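Local coordinates for cGAS/DncV-like nucleotidyltransferase in E. coli homolog (Elizabethkingia meningoseptica ATCC 13253 = NBRC 12535, PDB 6E0O), which synthesises cyclic dinucleotide second messengers from nucleoside triphosphates, with magnesium as cofactor, in a CBASS defence system against bacteriophage, at residues 42-47 and 62-67. Numbering follows the deposited sequence.
With MG (magnesium ion), chain D; nucleotides of chain B.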
ATOM      1  N   VAL A  42      -0.805 -11.722 -19.543  1.00 12.60           N
ATOM      2  CA  VAL A  42      -0.805 -10.904 -18.339  1.00 12.30           C
ATOM      3  C   VAL A  42       0.618 -10.657 -17.863  1.00 12.06           C
ATOM      4  O   VAL A  42       1.519 -11.470 -18.081  1.00 13.53           O
ATOM      5  CB  VAL A  42      -1.631 -11.550 -17.200  1.00 12.05           C
ATOM      6  CG1 VAL A  42      -3.079 -11.686 -17.610  1.00 13.76           C
ATOM      7  CG2 VAL A  42      -1.053 -12.913 -16.803  1.00 13.06           C
ATOM      8  N   THR A  43       0.802  -9.524 -17.192  1.00 12.28           N
ATOM      9  CA  THR A  43       1.978  -9.273 -16.369  1.00 11.11           C
ATOM     10  C   THR A  43       1.545  -9.456 -14.921  1.00 11.20           C
ATOM     11  O   THR A  43       0.531  -8.893 -14.502  1.00 13.10           O
ATOM     12  CB  THR A  43       2.480  -7.839 -16.557  1.00 12.13           C
ATOM     13  OG1 THR A  43       2.913  -7.638 -17.905  1.00 13.24           O
ATOM     14  CG2 THR A  43       3.650  -7.531 -15.630  1.00 13.33           C
ATOM     15  N   ILE A  44       2.298 -10.244 -14.163  1.00 11.42           N
ATOM     16  CA  ILE A  44       2.045 -10.440 -12.739  1.00 10.94           C
ATOM     17  C   ILE A  44       3.145  -9.722 -11.971  1.00 11.93           C
ATOM     18  O   ILE A  44       4.329  -9.872 -12.286  1.00 12.86           O
ATOM     19  CB  ILE A  44       1.952 -11.936 -12.380  1.00 12.69           C
ATOM     20  CG1 ILE A  44       0.697 -12.547 -13.029  1.00 14.32           C
ATOM     21  CG2 ILE A  44       1.930 -12.112 -10.875  1.00 14.44           C
ATOM     22  CD1 ILE A  44       0.617 -14.069 -12.957  1.00 16.76           C
ATOM     23  N   PHE A  45       2.749  -8.920 -10.986  1.00 11.76           N
ATOM     24  CA  PHE A  45       3.692  -8.155 -10.183  1.00 11.85           C
ATOM     25  C   PHE A  45       3.054  -7.878  -8.835  1.00 12.33           C
ATOM     26  O   PHE A  45       1.871  -8.135  -8.629  1.00 13.05           O
ATOM     27  CB  PHE A  45       4.141  -6.883 -10.900  1.00 13.12           C
ATOM     28  CG  PHE A  45       3.068  -5.845 -11.078  1.00 12.34           C
ATOM     29  CD1 PHE A  45       2.247  -5.839 -12.200  1.00 14.76           C
ATOM     30  CD2 PHE A  45       2.914  -4.837 -10.141  1.00 12.73           C
ATOM     31  CE1 PHE A  45       1.279  -4.847 -12.374  1.00 15.58           C
ATOM     32  CE2 PHE A  45       1.958  -3.850 -10.301  1.00 13.90           C
ATOM     33  CZ  PHE A  45       1.139  -3.851 -11.415  1.00 15.36           C
ATOM     34  N   LEU A  46       3.854  -7.366  -7.904  1.00 12.48           N
ATOM     35  CA  LEU A  46       3.357  -7.074  -6.573  1.00 11.81           C
ATOM     36  C   LEU A  46       3.097  -5.582  -6.404  1.00 12.08           C
ATOM     37  O   LEU A  46       3.781  -4.733  -6.979  1.00 13.10           O
ATOM     38  CB  LEU A  46       4.356  -7.514  -5.500  1.00 13.64           C
ATOM     39  CG  LEU A  46       4.755  -8.986  -5.506  1.00 13.88           C
ATOM     40  CD1 LEU A  46       5.646  -9.285  -4.287  1.00 17.87           C
ATOM     41  CD2 LEU A  46       3.534  -9.902  -5.545  1.00 15.67           C
ATOM     42  N   GLN A  47       2.127  -5.273  -5.554  1.00 12.31           N
ATOM     43  CA  GLN A  47       1.984  -3.918  -5.046  1.00 11.51           C
ATOM     44  C   GLN A  47       1.762  -3.992  -3.541  1.00 12.28           C
ATOM     45  O   GLN A  47       1.846  -5.069  -2.941  1.00 13.39           O
ATOM     46  CB  GLN A  47       0.835  -3.210  -5.746  1.00 12.80           C
ATOM     47  CG  GLN A  47      -0.504  -3.749  -5.370  1.00 15.16           C
ATOM     48  CD  GLN A  47      -1.634  -3.011  -6.022  1.00 20.09           C
ATOM     49  OE1 GLN A  47      -1.436  -2.230  -6.950  1.00 21.21           O
ATOM     50  NE2 GLN A  47      -2.841  -3.255  -5.541  1.00 25.59           N
ATOM     51  N   VAL A  62      -0.603 -10.701   0.914  1.00 12.98           N
ATOM     52  CA  VAL A  62       0.153 -10.134  -0.200  1.00 13.46           C
ATOM     53  C   VAL A  62      -0.795  -9.738  -1.329  1.00 13.07           C
ATOM     54  O   VAL A  62      -1.750 -10.460  -1.636  1.00 14.75           O
ATOM     55  CB  VAL A  62       1.232 -11.105  -0.720  1.00 13.37           C
ATOM     56  CG1 VAL A  62       0.616 -12.415  -1.215  1.00 13.96           C
ATOM     57  CG2 VAL A  62       2.059 -10.439  -1.810  1.00 13.90           C
ATOM     58  N   ASP A  63      -0.500  -8.606  -1.972  1.00 12.12           N
ATOM     59  CA  ASP A  63      -1.287  -8.077  -3.084  1.00 11.99           C
ATOM     60  C   ASP A  63      -0.588  -8.404  -4.397  1.00 11.68           C
ATOM     61  O   ASP A  63       0.456  -7.826  -4.719  1.00 13.71           O
ATOM     62  CB  ASP A  63      -1.454  -6.575  -2.897  1.00 13.01           C
ATOM     63  CG  ASP A  63      -2.067  -6.250  -1.566  1.00 15.57           C
ATOM     64  OD1 ASP A  63      -3.183  -6.749  -1.323  1.00 18.63           O
ATOM     65  OD2 ASP A  63      -1.417  -5.559  -0.746  1.00 17.97           O
ATOM     66  N   ILE A  64      -1.170  -9.344  -5.139  1.00 10.72           N
ATOM     67  CA  ILE A  64      -0.631  -9.809  -6.409  1.00 11.07           C
ATOM     68  C   ILE A  64      -1.470  -9.206  -7.523  1.00 11.29           C
ATOM     69  O   ILE A  64      -2.665  -9.514  -7.646  1.00 11.67           O
ATOM     70  CB  ILE A  64      -0.648 -11.343  -6.495  1.00 11.04           C
ATOM     71  CG1 ILE A  64       0.129 -11.954  -5.330  1.00 12.48           C
ATOM     72  CG2 ILE A  64      -0.121 -11.817  -7.838  1.00 12.54           C
ATOM     73  CD1 ILE A  64       0.029 -13.470  -5.269  1.00 12.91           C
ATOM     74  N   VAL A  65      -0.848  -8.369  -8.346  1.00 10.86           N
ATOM     75  CA  VAL A  65      -1.536  -7.714  -9.449  1.00 10.53           C
ATOM     76  C   VAL A  65      -1.417  -8.587 -10.691  1.00 10.89           C
ATOM     77  O   VAL A  65      -0.330  -9.075 -11.019  1.00 11.49           O
ATOM     78  CB  VAL A  65      -0.951  -6.318  -9.707  1.00 11.48           C
ATOM     79  CG1 VAL A  65      -1.732  -5.642 -10.823  1.00 12.19           C
ATOM     80  CG2 VAL A  65      -0.957  -5.465  -8.448  1.00 13.22           C
ATOM     81  N   MET A  66      -2.538  -8.793 -11.377  1.00 10.47           N
ATOM     82  CA  MET A  66      -2.550  -9.510 -12.650  1.00 11.39           C
ATOM     83  C   MET A  66      -3.055  -8.543 -13.711  1.00 10.78           C
ATOM     84  O   MET A  66      -4.264  -8.337 -13.849  1.00 11.32           O
ATOM     85  CB  MET A  66      -3.410 -10.761 -12.596  1.00 11.50           C
ATOM     86  CG  MET A  66      -3.243 -11.613 -13.843  1.00 11.91           C
ATOM     87  SD  MET A  66      -4.532 -12.815 -14.153  1.00 13.67           S
ATOM     88  CE  MET A  66      -5.795 -11.749 -14.826  1.00 13.34           C
ATOM     89  N   ARG A  67      -2.132  -7.954 -14.462  1.00 11.04           N
ATOM     90  CA  ARG A  67      -2.454  -6.933 -15.450  1.00 11.05           C
ATOM     91  C   ARG A  67      -2.638  -7.599 -16.810  1.00 10.77           C
ATOM     92  O   ARG A  67      -1.671  -8.077 -17.418  1.00 11.86           O
ATOM     93  CB  ARG A  67      -1.332  -5.900 -15.503  1.00 10.82           C
ATOM     94  CG  ARG A  67      -1.619  -4.710 -16.409  1.00 11.48           C
ATOM     95  CD  ARG A  67      -0.418  -3.778 -16.497  1.00 12.74           C
ATOM     96  NE  ARG A  67       0.720  -4.418 -17.152  1.00 12.59           N
ATOM     97  CZ  ARG A  67       1.954  -3.941 -17.120  1.00 13.33           C
ATOM     98  NH1 ARG A  67       2.206  -2.817 -16.462  1.00 15.32           N
ATOM     99  NH2 ARG A  67       2.936  -4.590 -17.723  1.00 14.06           N
TER
HETATM  100 MG    MG D 301      -1.828  -4.976   1.246  1.00 18.04          MG
ATOM    101  P     A B   2      -8.877  -2.045   0.322  1.00 53.75           P
ATOM    102  OP1   A B   2      -9.580  -1.246  -0.715  1.00 57.70           O
ATOM    103  OP2   A B   2      -9.677  -2.781   1.339  1.00 58.92           O
ATOM    104  O5'   A B   2      -7.957  -3.109  -0.429  1.00 62.49           O
ATOM    105  C5'   A B   2      -8.503  -4.312  -0.967  1.00 66.22           C
ATOM    106  C4'   A B   2      -7.642  -4.867  -2.075  1.00 66.10           C
ATOM    107  O4'   A B   2      -7.736  -3.983  -3.223  1.00 61.45           O
ATOM    108  C3'   A B   2      -6.157  -4.986  -1.745  1.00 67.58           C
ATOM    109  O3'   A B   2      -5.598  -6.132  -2.386  1.00 68.72           O
ATOM    110  C2'   A B   2      -5.569  -3.714  -2.339  1.00 64.35           C
ATOM    111  O2'   A B   2      -4.204  -3.805  -2.701  1.00 65.29           O
ATOM    112  C1'   A B   2      -6.456  -3.487  -3.560  1.00 56.20           C
ATOM    113  N9    A B   2      -6.601  -2.071  -3.899  1.00 37.46           N
ATOM    114  C8    A B   2      -7.352  -1.132  -3.230  1.00 31.71           C
ATOM    115  N7    A B   2      -7.292   0.066  -3.751  1.00 24.64           N
ATOM    116  C5    A B   2      -6.433  -0.087  -4.831  1.00 24.58           C
ATOM    117  C6    A B   2      -5.946   0.818  -5.794  1.00 21.77           C
ATOM    118  N6    A B   2      -6.261   2.113  -5.850  1.00 22.77           N
ATOM    119  N1    A B   2      -5.122   0.317  -6.726  1.00 23.79           N
ATOM    120  C2    A B   2      -4.783  -0.971  -6.701  1.00 23.79           C
ATOM    121  N3    A B   2      -5.173  -1.920  -5.850  1.00 24.49           N
ATOM    122  C4    A B   2      -6.004  -1.403  -4.933  1.00 26.40           C
TER
HETATM  123  O   HOH W   1       1.508  -6.652  -0.725  1.00 12.59           O
HETATM  124  O   HOH W   2      -3.108  -6.552   1.305  1.00 20.39           O
HETATM  125  O   HOH W   3      -0.204  -6.268   1.598  1.00 16.57           O
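With CG set between its backbone N and carbonyl carbon (chi1 68°), Phe45 lays its ring over Val65, whose CB stands 3.7 Å from the ring centroid, close to the ring normal, in a CH-pi contact. Val65 CG1 sits under the far rim, 3.4 Å from Phe45 CZ, while its other branch, CG2, meets Gln47 CD at 3.5 Å. Gln47 takes nearly the same first torsion and then runs extended, carrying its amide past Val65 to the adenine nucleotide of chain B, where NE2 lies 2.7 Å from N3 and makes a weak hydrogen bond to O2'. Antiparallel strands 42-47 and 62-67 are paired here in the nucleotidyltransferase core sheet, strand 62-68 also pairing in parallel with strand 135-147. Backbone bonds run both ways in the hydrogen-bonded pairs Thr43-Arg67 and Phe45-Val65; Phe45 O takes Val65 N at 2.7 Å. On the face away from Phe45, Ile44 CG2 meets Ile64 CG2 at 3.7 Å and Leu46 CD2 reaches Ile64 CG1, and Ile44 and Leu46 also pack against helix 21-38. Arg67 lies alongside Thr43, and Asp69 accepts from both, by a salt bridge to NE and a hydrogen bond from OG1. At the metal-binding end Asp63 OD2 binds magnesium at 2.1 Å, while OD1 lies 2.7 Å from O3' of the nucleotide; a water joins Gln47 O to Asp63 N and OD2.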